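Local atomic coordinates of proline dehydrogenase (Deinococcus radiodurans, PDB entry 4H6Q), a protein that oxidises L-proline to delta-1-pyrroline-5-carboxylate with bound FAD, the first step in degrading proline to glutamate, passing the electrons to a quinone. Residues 36-41 with 279-284; 97-102 with 134-139; 48-53 with 89-94. All blocks are in the same frame, centred on the assembly; numbering follows the deposited sequence.

Contact 1: 36-41 with 279-284; sequences FVAGES and VYLPYG. With TFB (tetrahydrofuran-2-carboxylic acid), chain D.
Ala38 sets its CB against the CD1 branch of Leu281 at 3.5 Å, tighter than usual for two carbons; with Leu281 CG trans to the backbone N (chi1 -164°), the side chain swings that branch onto Ala38. Next to this pair the backbones join: Ala38 N donates to Pro282 O at 2.9 Å, and Gly284 N donates to Gly39 O at 3.0 Å. The Pro282 ring turns its CG to Phe36 O (3.3 Å). Tyr283 brings CD1 obliquely to 3.4 Å from Ser41 O, while Glu40 O lies near the plane of the ring, at its edge. Residues 279-283 are the last part of strand 277-283 of the beta8-alpha8 barrel, with Gly284 just after it, and 36-41 belongs to the loop leading into helix 42-54, where Ser41 is the N-cap. On the same strand, Tyr280 lays one ring face over the substrate analogue tetrahydrofuran-2-carboxylic acid, whose CG sits 3.3 Å above the ring plane, displaced from the ring centre. The Tyr280 hydroxyl is hydrogen-bonded to Asp137 OD2. Replacing Tyr280 with alanine would probably leave that face of the analogue without its cover and deprive Asp137 OD2 of the hydroxyl partner.

Contact 2: 97-102 with 134-139; sequences VSIKLS and ICLDME. With FAD (flavin-adenine dinucleotide), chain C; TFB (tetrahydrofuran-2-carboxylic acid), chain D.
The proline-binding pocket at the C-terminal ends of the barrel strands is built partly here, where two parallel strands are paired at Val97-Ile134, Ser98-Cys135 and Ile99-Leu136, with Lys100 and Asp137 next along the chain. The short strand axes approach to 4.6 Å at 26°. Three backbone bonds hold the register, Cys135 N to Val97 O, Ile99 N to Cys135 O and Asp137 N to Ile99 O, each at 2.9 Å. On the face with Val97, Ile99 lies alongside Leu136, its CG1 3.9 Å from Leu136 CD2, and crosses Ile134 at an angle.

Lys100 extends until its last torsion bends (chi4 58°), which brings NZ to Asp137 OD2 at 3.1 Å, on the anti side and out of the carboxylate plane. The same NZ donates to OXT of the bound tetrahydrofuran-2-carboxylic acid at 2.9 Å. Asp137 OD1 forms a salt bridge with Arg189, and by similarity to relatives both are probably active-site residues; OD2 is shared with Tyr280. Met138 reads the flavin edge through its backbone: FAD N3 donates to Met138 O at 2.8 Å, and Met138 N donates to FAD O4. Packed against Lys100 CB, the Glu139 carboxylate takes Ser102 N on OE1 and Ser102 OG on OE2 (2.6 Å), each through a syn lone pair.

Lys100 NZ thus bridges Asp137 and the ligand carboxylate, together with Arg293 and Arg294, which also hydrogen-bond the ligand; the two-pronged Ser102–Glu139 grip fixes the glutamate carboxylate beside the lysine stem.

Contact 3: 48-53 with 89-94; sequences AVQALE and HAAGIK
Ala91 O accepts a bond from a water at 2.8 Å, and that water in turn accepts from Gln50 NE2 at 3.1 Å. The direct separation of Gln50 NE2 and Ala91 O is 4.2 Å, so the water bridges a gap too long for a bond. A second water bridges nearby with the roles of backbone and side chain exchanged, donating to Glu53 OE2 at 2.9 Å and accepting from Lys94 N at 3.1 Å.

Between these two bridges stands Ile93. Its CG1 lies anti to the carbonyl carbon (chi1 -62°), with CD1 directed at Val49: CD1 comes to 3.9 Å from Val49 CG1, and Ile93 CG2 is also close to that methyl. The two side chains meet at a slant. Gln50 CG flanks CD1 at 4.2 Å, while Glu53 OE2 comes as near to Ile93 CG2, so the aliphatic part of one polar side chain and the carboxylate of another border the isoleucine.

The contact joins helix 42-54 to the turn that ends helix 71-90, two outer elements of the alpha/beta barrel. That turn is a Schellman motif: Gly92 has positive phi (84°), with two bonds back into the last turn, one of them from Gly92 N to His89 O at 3.0 Å. From here the chain runs on into strand 96-99. Ile46, about one turn earlier on helix 42-54, adds to the apolar side by touching both Ala91 and Ile93.

No direct hydrogen bond crosses the interface. Its cohesion therefore rests on one buried isoleucine–valine contact, while polar groups along its rim are joined through water rather than directly.

Contact 2 lies deepest, with every touching residue buried, while contact 1 is mostly buried farther out and contact 3 is partly exposed. Their chemistry follows: contact 2 combines parallel-strand bonding with salt bridge and cofactor, contact 1 relies on two backbone bonds and close apolar packing, and contact 3 has an apolar Val49-Ile93 centre with waters in place of direct bonds. Contacts 1 and 2 share the barrel sheet and both reach the ligand, Tyr280 CE1 packing on Ser98 CB at 3.6 Å. Segment 36-41 leads into helix 42-54, which carries 48-53, and Ala38 CB packs on Ala48 CB at 3.8 Å. Contacts 2 and 3 are linked only through sequence, helix 71-90 leading into strand 96-99.

Contact 1: 36-41 with 279-284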
loop_
_atom_site.group_PDB
_atom_site.type_symbol
_atom_site.label_atom_id
_atom_site.label_comp_id
_atom_site.label_asym_id
_atom_site.label_seq_id
_atom_site.Cartn_x
_atom_site.Cartn_y
_atom_site.Cartn_z
ATOM N N PHE A 36 -6.605 -10.227 9.759
ATOM C CA PHE A 36 -6.103 -9.093 8.988
ATOM C C PHE A 36 -4.575 -8.971 9.011
ATOM O O PHE A 36 -4.015 -8.207 8.216
ATOM C CB PHE A 36 -6.695 -7.804 9.552
ATOM C CG PHE A 36 -8.174 -7.770 9.507
ATOM C CD1 PHE A 36 -8.855 -7.501 8.312
ATOM C CD2 PHE A 36 -8.905 -7.907 10.686
ATOM C CE1 PHE A 36 -10.260 -7.446 8.291
ATOM C CE2 PHE A 36 -10.295 -7.836 10.658
ATOM C CZ PHE A 36 -10.969 -7.604 9.451
ATOM N N VAL A 37 -3.909 -9.638 9.962
ATOM C CA VAL A 37 -2.467 -9.423 10.217
ATOM C C VAL A 37 -1.810 -10.772 10.153
ATOM O O VAL A 37 -2.303 -11.709 10.803
ATOM C CB VAL A 37 -2.260 -8.768 11.621
ATOM C CG1 VAL A 37 -0.781 -8.631 11.964
ATOM C CG2 VAL A 37 -3.030 -7.405 11.701
ATOM N N ALA A 38 -0.724 -10.922 9.368
ATOM C CA ALA A 38 -0.168 -12.260 9.177
ATOM C C ALA A 38 0.370 -12.899 10.488
ATOM O O ALA A 38 0.280 -14.132 10.685
ATOM C CB ALA A 38 0.856 -12.280 8.023
ATOM N N GLY A 39 0.870 -12.073 11.377
ATOM C CA GLY A 39 1.580 -12.515 12.551
ATOM C C GLY A 39 2.472 -11.378 12.976
ATOM O O GLY A 39 2.393 -10.277 12.436
ATOM N N GLU A 40 3.364 -11.657 13.905
ATOM C CA GLU A 40 4.209 -10.623 14.485
ATOM C C GLU A 40 5.652 -10.646 13.977
ATOM O O GLU A 40 6.418 -9.725 14.271
ATOM C CB GLU A 40 4.157 -10.689 16.025
ATOM C CG GLU A 40 2.738 -10.290 16.578
ATOM C CD GLU A 40 2.733 -9.905 18.075
ATOM O OE1 GLU A 40 3.631 -10.324 18.828
ATOM O OE2 GLU A 40 1.816 -9.194 18.536
ATOM N N SER A 41 6.035 -11.670 13.214
ATOM C CA SER A 41 7.448 -11.829 12.802
ATOM C C SER A 41 7.649 -11.765 11.304
ATOM O O SER A 41 6.719 -12.031 10.530
ATOM C CB SER A 41 8.006 -13.178 13.264
ATOM O OG SER A 41 7.326 -14.251 12.624
ATOM N N VAL A 279 -1.815 -8.966 -2.794
ATOM C CA VAL A 279 -2.439 -8.743 -1.512
ATOM C C VAL A 279 -1.505 -8.009 -0.574
ATOM O O VAL A 279 -0.314 -8.362 -0.421
ATOM C CB VAL A 279 -2.884 -10.100 -0.885
ATOM C CG1 VAL A 279 -3.196 -9.994 0.605
ATOM C CG2 VAL A 279 -4.088 -10.618 -1.652
ATOM N N TYR A 280 -2.043 -6.949 0.081
ATOM C CA TYR A 280 -1.325 -6.173 1.076
ATOM C C TYR A 280 -1.238 -7.018 2.345
ATOM O O TYR A 280 -2.272 -7.381 2.937
ATOM C CB TYR A 280 -2.092 -4.849 1.287
ATOM C CG TYR A 280 -1.354 -3.777 2.059
ATOM C CD1 TYR A 280 -0.834 -2.637 1.404
ATOM C CD2 TYR A 280 -1.223 -3.837 3.473
ATOM C CE1 TYR A 280 -0.159 -1.646 2.083
ATOM C CE2 TYR A 280 -0.535 -2.844 4.178
ATOM C CZ TYR A 280 0.005 -1.763 3.464
ATOM O OH TYR A 280 0.657 -0.835 4.214
ATOM N N LEU A 281 -0.001 -7.318 2.750
ATOM C CA LEU A 281 0.296 -8.373 3.726
ATOM C C LEU A 281 1.052 -7.759 4.892
ATOM O O LEU A 281 2.250 -7.594 4.873
ATOM C CB LEU A 281 1.100 -9.492 3.075
ATOM C CG LEU A 281 1.180 -10.824 3.818
ATOM C CD1 LEU A 281 2.009 -10.810 5.102
ATOM C CD2 LEU A 281 -0.187 -11.383 4.014
ATOM N N PRO A 282 0.314 -7.337 5.951
ATOM C CA PRO A 282 0.949 -6.628 7.078
ATOM C C PRO A 282 1.353 -7.575 8.191
ATOM O O PRO A 282 0.725 -8.634 8.391
ATOM C CB PRO A 282 -0.166 -5.698 7.532
ATOM C CG PRO A 282 -1.430 -6.448 7.231
ATOM C CD PRO A 282 -1.162 -7.408 6.091
ATOM N N TYR A 283 2.410 -7.220 8.928
ATOM C CA TYR A 283 2.823 -8.034 10.040
ATOM C C TYR A 283 3.521 -7.116 11.054
ATOM O O TYR A 283 3.890 -5.975 10.754
ATOM C CB TYR A 283 3.797 -9.155 9.599
ATOM C CG TYR A 283 5.177 -8.588 9.277
ATOM C CD1 TYR A 283 6.243 -8.645 10.211
ATOM C CD2 TYR A 283 5.401 -7.926 8.039
ATOM C CE1 TYR A 283 7.466 -8.057 9.936
ATOM C CE2 TYR A 283 6.641 -7.333 7.752
ATOM C CZ TYR A 283 7.654 -7.381 8.710
ATOM O OH TYR A 283 8.840 -6.776 8.429
ATOM N N GLY A 284 3.699 -7.619 12.271
ATOM C CA GLY A 284 4.497 -6.955 13.264
ATOM C C GLY A 284 3.771 -6.874 14.591
ATOM O O GLY A 284 2.591 -7.183 14.733
HETATM O OA TFB D . -2.970 1.905 4.147
HETATM C CA TFB D . -4.179 1.416 4.714
HETATM C C TFB D . -4.073 1.350 6.224
HETATM O OB TFB D . -5.126 1.197 6.898
HETATM C CB TFB D . -4.390 0.066 4.173
HETATM C CG TFB D . -3.051 -0.363 3.784
HETATM C CD TFB D . -2.224 0.842 3.560
HETATM O OXT TFB D . -2.946 1.448 6.834
#

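Contact 2: 97-102 with 134-139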
loop_
_atom_site.group_PDB
_atom_site.type_symbol
_atom_site.label_atom_id
_atom_site.label_comp_id
_atom_site.label_asym_id
_atom_site.label_seq_id
_atom_site.Cartn_x
_atom_site.Cartn_y
_atom_site.Cartn_z
ATOM N N VAL A 97 7.311 -4.001 -1.156
ATOM C CA VAL A 97 7.055 -3.571 0.220
ATOM C C VAL A 97 6.392 -2.192 0.175
ATOM O O VAL A 97 6.830 -1.305 -0.591
ATOM C CB VAL A 97 8.389 -3.522 1.050
ATOM C CG1 VAL A 97 8.178 -2.931 2.413
ATOM C CG2 VAL A 97 9.033 -4.901 1.130
ATOM N N SER A 98 5.403 -2.002 1.062
ATOM C CA SER A 98 4.766 -0.703 1.271
ATOM C C SER A 98 5.210 -0.129 2.568
ATOM O O SER A 98 5.193 -0.829 3.592
ATOM C CB SER A 98 3.233 -0.843 1.222
ATOM O OG SER A 98 2.777 -1.223 -0.096
ATOM N N ILE A 99 5.604 1.140 2.522
ATOM C CA ILE A 99 5.995 1.875 3.731
ATOM C C ILE A 99 5.136 3.107 3.884
ATOM O O ILE A 99 4.707 3.741 2.904
ATOM C CB ILE A 99 7.499 2.261 3.740
ATOM C CG1 ILE A 99 7.861 3.248 2.620
ATOM C CG2 ILE A 99 8.366 0.971 3.656
ATOM C CD1 ILE A 99 9.326 3.732 2.669
ATOM N N LYS A 100 4.908 3.483 5.152
ATOM C CA LYS A 100 4.332 4.784 5.519
ATOM C C LYS A 100 5.482 5.702 5.876
ATOM O O LYS A 100 6.296 5.381 6.758
ATOM C CB LYS A 100 3.417 4.612 6.755
ATOM C CG LYS A 100 2.065 4.014 6.338
ATOM C CD LYS A 100 1.223 3.676 7.550
ATOM C CE LYS A 100 -0.175 3.217 7.132
ATOM N NZ LYS A 100 -0.211 2.030 6.236
ATOM N N LEU A 101 5.613 6.840 5.201
ATOM C CA LEU A 101 6.785 7.656 5.490
ATOM C C LEU A 101 6.787 8.232 6.939
ATOM O O LEU A 101 7.835 8.602 7.476
ATOM C CB LEU A 101 6.972 8.758 4.447
ATOM C CG LEU A 101 7.449 8.200 3.072
ATOM C CD1 LEU A 101 7.248 9.219 1.976
ATOM C CD2 LEU A 101 8.895 7.709 3.121
ATOM N N SER A 102 5.604 8.320 7.579
ATOM C CA SER A 102 5.574 8.716 8.989
ATOM C C SER A 102 6.204 7.666 9.915
ATOM O O SER A 102 6.502 7.972 11.078
ATOM C CB SER A 102 4.137 8.957 9.448
ATOM O OG SER A 102 3.486 7.721 9.695
ATOM N N ILE A 134 9.123 -0.463 -4.032
ATOM C CA ILE A 134 8.575 0.104 -2.792
ATOM C C ILE A 134 7.410 0.992 -3.146
ATOM O O ILE A 134 7.541 1.861 -4.026
ATOM C CB ILE A 134 9.646 0.984 -2.094
ATOM C CG1 ILE A 134 10.905 0.177 -1.703
ATOM C CG2 ILE A 134 9.059 1.702 -0.870
ATOM C CD1 ILE A 134 10.607 -1.066 -0.779
ATOM N N CYS A 135 6.289 0.812 -2.436
ATOM C CA CYS A 135 5.193 1.760 -2.512
ATOM C C CYS A 135 5.204 2.700 -1.300
ATOM O O CYS A 135 5.299 2.219 -0.157
ATOM C CB CYS A 135 3.831 1.042 -2.591
ATOM S SG CYS A 135 2.437 2.230 -2.676
ATOM N N LEU A 136 5.113 4.007 -1.545
ATOM C CA LEU A 136 4.890 5.011 -0.490
ATOM C C LEU A 136 3.382 5.111 -0.271
ATOM O O LEU A 136 2.651 5.707 -1.092
ATOM C CB LEU A 136 5.453 6.375 -0.909
ATOM C CG LEU A 136 6.901 6.303 -1.451
ATOM C CD1 LEU A 136 7.329 7.668 -1.953
ATOM C CD2 LEU A 136 7.896 5.769 -0.404
ATOM N N ASP A 137 2.885 4.502 0.833
ATOM C CA ASP A 137 1.453 4.581 1.168
ATOM C C ASP A 137 1.063 6.064 1.368
ATOM O O ASP A 137 1.888 6.915 1.738
ATOM C CB ASP A 137 1.187 3.838 2.472
ATOM C CG ASP A 137 1.168 2.331 2.336
ATOM O OD1 ASP A 137 1.182 1.774 1.215
ATOM O OD2 ASP A 137 1.110 1.695 3.455
ATOM N N MET A 138 -0.193 6.373 1.108
ATOM C CA MET A 138 -0.671 7.726 1.381
ATOM C C MET A 138 -1.381 7.807 2.727
ATOM O O MET A 138 -2.330 7.047 2.990
ATOM C CB MET A 138 -1.563 8.264 0.256
ATOM C CG MET A 138 -1.772 9.800 0.351
ATOM S SD MET A 138 -0.239 10.767 0.131
ATOM C CE MET A 138 0.108 10.536 -1.593
ATOM N N GLU A 139 -0.909 8.689 3.609
ATOM C CA GLU A 139 -1.476 8.861 4.926
ATOM C C GLU A 139 -2.507 9.992 4.916
ATOM O O GLU A 139 -3.172 10.187 3.887
ATOM C CB GLU A 139 -0.336 8.998 5.970
ATOM C CG GLU A 139 0.589 7.736 5.932
ATOM C CD GLU A 139 1.674 7.777 6.981
ATOM O OE1 GLU A 139 2.810 8.234 6.662
ATOM O OE2 GLU A 139 1.392 7.362 8.143
HETATM P PA FAD C . -15.693 -0.124 0.736
HETATM O O1A FAD C . -16.712 0.656 -0.101
HETATM O O2A FAD C . -15.307 0.430 2.046
HETATM O O5B FAD C . -16.060 -1.556 0.999
HETATM C C5B FAD C . -16.433 -2.402 -0.077
HETATM C C4B FAD C . -16.775 -3.809 0.365
HETATM O O4B FAD C . -15.562 -4.471 0.643
HETATM C C3B FAD C . -17.536 -3.888 1.639
HETATM O O3B FAD C . -18.935 -3.697 1.507
HETATM C C2B FAD C . -17.154 -5.239 2.109
HETATM O O2B FAD C . -17.779 -6.259 1.361
HETATM C C1B FAD C . -15.692 -5.247 1.799
HETATM N N9A FAD C . -14.856 -4.682 2.859
HETATM C C8A FAD C . -14.017 -3.574 2.755
HETATM N N7A FAD C . -13.387 -3.325 3.903
HETATM C C5A FAD C . -13.784 -4.314 4.798
HETATM C C6A FAD C . -13.488 -4.584 6.122
HETATM N N6A FAD C . -12.566 -3.782 6.860
HETATM N N1A FAD C . -14.081 -5.639 6.702
HETATM C C2A FAD C . -14.946 -6.432 6.037
HETATM N N3A FAD C . -15.278 -6.215 4.755
HETATM C C4A FAD C . -14.701 -5.186 4.142
HETATM N N1 FAD C . -6.116 4.004 1.841
HETATM C C2 FAD C . -5.264 5.019 2.146
HETATM O O2 FAD C . -5.802 6.135 2.577
HETATM N N3 FAD C . -3.907 4.920 2.001
HETATM C C4 FAD C . -3.316 3.752 1.534
HETATM O O4 FAD C . -1.976 3.666 1.415
HETATM C C4X FAD C . -4.188 2.624 1.197
HETATM N N5 FAD C . -3.664 1.446 0.729
HETATM C C5X FAD C . -4.549 0.446 0.396
HETATM C C6 FAD C . -4.046 -0.770 -0.096
HETATM C C7 FAD C . -4.938 -1.805 -0.474
HETATM C C7M FAD C . -4.394 -3.127 -1.010
HETATM C C8 FAD C . -6.332 -1.590 -0.345
HETATM C C8M FAD C . -7.315 -2.658 -0.741
HETATM C C9 FAD C . -6.822 -0.384 0.181
HETATM C C9A FAD C . -5.948 0.627 0.528
HETATM N N10 FAD C . -6.474 1.838 1.019
HETATM C C10 FAD C . -5.597 2.836 1.365
HETATM C "C1'" FAD C . -7.904 2.078 1.129
HETATM C "C2'" FAD C . -8.527 1.905 2.480
HETATM O "O2'" FAD C . -7.778 0.886 3.131
HETATM C "C3'" FAD C . -9.991 1.744 2.004
HETATM O "O3'" FAD C . -10.772 2.900 2.065
HETATM C "C4'" FAD C . -10.757 0.588 2.513
HETATM O "O4'" FAD C . -10.027 -0.522 2.126
HETATM C "C5'" FAD C . -12.137 0.601 1.873
HETATM O "O5'" FAD C . -12.371 -0.643 1.289
HETATM P P FAD C . -12.934 -0.805 -0.191
HETATM O O1P FAD C . -12.273 0.009 -1.346
HETATM O O2P FAD C . -13.105 -2.343 -0.309
HETATM O O3P FAD C . -14.479 -0.337 -0.157
HETATM O OA TFB D . -2.970 1.905 4.147
HETATM C CA TFB D . -4.179 1.416 4.714
HETATM C C TFB D . -4.073 1.350 6.224
HETATM O OB TFB D . -5.126 1.197 6.898
HETATM C CB TFB D . -4.390 0.066 4.173
HETATM C CG TFB D . -3.051 -0.363 3.784
HETATM C CD TFB D . -2.224 0.842 3.560
HETATM O OXT TFB D . -2.946 1.448 6.834
HETATM O O HOH W 1 4.115 7.730 3.021
#

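Contact 3: 48-53 with 89-94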
loop_
_atom_site.group_PDB
_atom_site.type_symbol
_atom_site.label_atom_id
_atom_site.label_comp_id
_atom_site.label_asym_id
_atom_site.label_seq_id
_atom_site.Cartn_x
_atom_site.Cartn_y
_atom_site.Cartn_z
ATOM N N ALA A 48 3.190 -16.385 4.917
ATOM C CA ALA A 48 1.912 -15.980 4.365
ATOM C C ALA A 48 2.057 -15.613 2.903
ATOM O O ALA A 48 1.165 -15.920 2.099
ATOM C CB ALA A 48 1.317 -14.806 5.178
ATOM N N VAL A 49 3.146 -14.934 2.510
ATOM C CA VAL A 49 3.361 -14.648 1.095
ATOM C C VAL A 49 3.555 -15.926 0.279
ATOM O O VAL A 49 2.993 -16.052 -0.814
ATOM C CB VAL A 49 4.536 -13.680 0.869
ATOM C CG1 VAL A 49 4.827 -13.497 -0.649
ATOM C CG2 VAL A 49 4.212 -12.336 1.494
ATOM N N GLN A 50 4.288 -16.909 0.823
ATOM C CA GLN A 50 4.459 -18.168 0.109
ATOM C C GLN A 50 3.114 -18.871 -0.109
ATOM O O GLN A 50 2.862 -19.446 -1.175
ATOM C CB GLN A 50 5.450 -19.062 0.854
ATOM C CG GLN A 50 6.887 -18.511 0.782
ATOM C CD GLN A 50 7.857 -19.273 1.613
ATOM O OE1 GLN A 50 7.500 -19.801 2.685
ATOM N NE2 GLN A 50 9.106 -19.329 1.160
ATOM N N ALA A 51 2.231 -18.796 0.890
ATOM C CA ALA A 51 0.901 -19.372 0.747
ATOM C C ALA A 51 0.099 -18.657 -0.338
ATOM O O ALA A 51 -0.607 -19.327 -1.110
ATOM C CB ALA A 51 0.145 -19.417 2.081
ATOM N N LEU A 52 0.151 -17.323 -0.388
ATOM C CA LEU A 52 -0.529 -16.584 -1.447
ATOM C C LEU A 52 0.002 -16.985 -2.824
ATOM O O LEU A 52 -0.781 -17.196 -3.765
ATOM C CB LEU A 52 -0.363 -15.062 -1.261
ATOM C CG LEU A 52 -1.157 -14.441 -0.113
ATOM C CD1 LEU A 52 -0.602 -13.045 0.188
ATOM C CD2 LEU A 52 -2.629 -14.350 -0.492
ATOM N N GLU A 53 1.322 -17.107 -2.963
ATOM C CA GLU A 53 1.929 -17.423 -4.271
ATOM C C GLU A 53 1.528 -18.804 -4.745
ATOM O O GLU A 53 1.348 -19.012 -5.950
ATOM C CB GLU A 53 3.470 -17.248 -4.206
ATOM C CG GLU A 53 3.899 -15.749 -4.090
ATOM C CD GLU A 53 5.407 -15.441 -4.360
ATOM O OE1 GLU A 53 6.232 -16.354 -4.558
ATOM O OE2 GLU A 53 5.763 -14.240 -4.426
ATOM N N HIS A 89 14.095 -11.589 -0.061
ATOM C CA HIS A 89 15.029 -11.957 -1.127
ATOM C C HIS A 89 15.650 -13.334 -0.861
ATOM O O HIS A 89 15.780 -14.144 -1.798
ATOM C CB HIS A 89 16.085 -10.853 -1.271
ATOM C CG HIS A 89 17.194 -11.194 -2.221
ATOM N ND1 HIS A 89 16.987 -11.393 -3.576
ATOM C CD2 HIS A 89 18.525 -11.386 -2.016
ATOM C CE1 HIS A 89 18.138 -11.705 -4.168
ATOM N NE2 HIS A 89 19.092 -11.707 -3.242
ATOM N N ALA A 90 16.095 -13.603 0.369
ATOM C CA ALA A 90 16.761 -14.878 0.669
ATOM C C ALA A 90 15.807 -16.054 0.511
ATOM O O ALA A 90 16.265 -17.158 0.239
ATOM C CB ALA A 90 17.366 -14.855 2.081
ATOM N N ALA A 91 14.493 -15.802 0.632
ATOM C CA ALA A 91 13.457 -16.823 0.501
ATOM C C ALA A 91 13.009 -16.998 -0.958
ATOM O O ALA A 91 12.194 -17.865 -1.293
ATOM C CB ALA A 91 12.261 -16.521 1.396
ATOM N N GLY A 92 13.566 -16.180 -1.841
ATOM C CA GLY A 92 13.174 -16.215 -3.241
ATOM C C GLY A 92 11.942 -15.412 -3.584
ATOM O O GLY A 92 11.284 -15.679 -4.595
ATOM N N ILE A 93 11.605 -14.453 -2.731
ATOM C CA ILE A 93 10.480 -13.567 -3.013
ATOM C C ILE A 93 11.033 -12.223 -3.489
ATOM O O ILE A 93 11.878 -11.630 -2.817
ATOM C CB ILE A 93 9.657 -13.348 -1.738
ATOM C CG1 ILE A 93 9.069 -14.689 -1.250
ATOM C CG2 ILE A 93 8.541 -12.330 -1.983
ATOM C CD1 ILE A 93 8.505 -14.650 0.144
ATOM N N LYS A 94 10.606 -11.746 -4.664
ATOM C CA LYS A 94 10.994 -10.426 -5.142
ATOM C C LYS A 94 10.424 -9.406 -4.149
ATOM O O LYS A 94 9.238 -9.369 -3.906
ATOM C CB LYS A 94 10.441 -10.185 -6.554
ATOM C CG LYS A 94 11.168 -9.121 -7.372
ATOM C CD LYS A 94 10.543 -9.016 -8.821
ATOM C CE LYS A 94 11.559 -8.619 -9.844
ATOM N NZ LYS A 94 12.138 -9.848 -10.457
HETATM O O HOH W 2 9.606 -18.693 -1.792
HETATM O O HOH W 3 8.086 -13.179 -5.735
#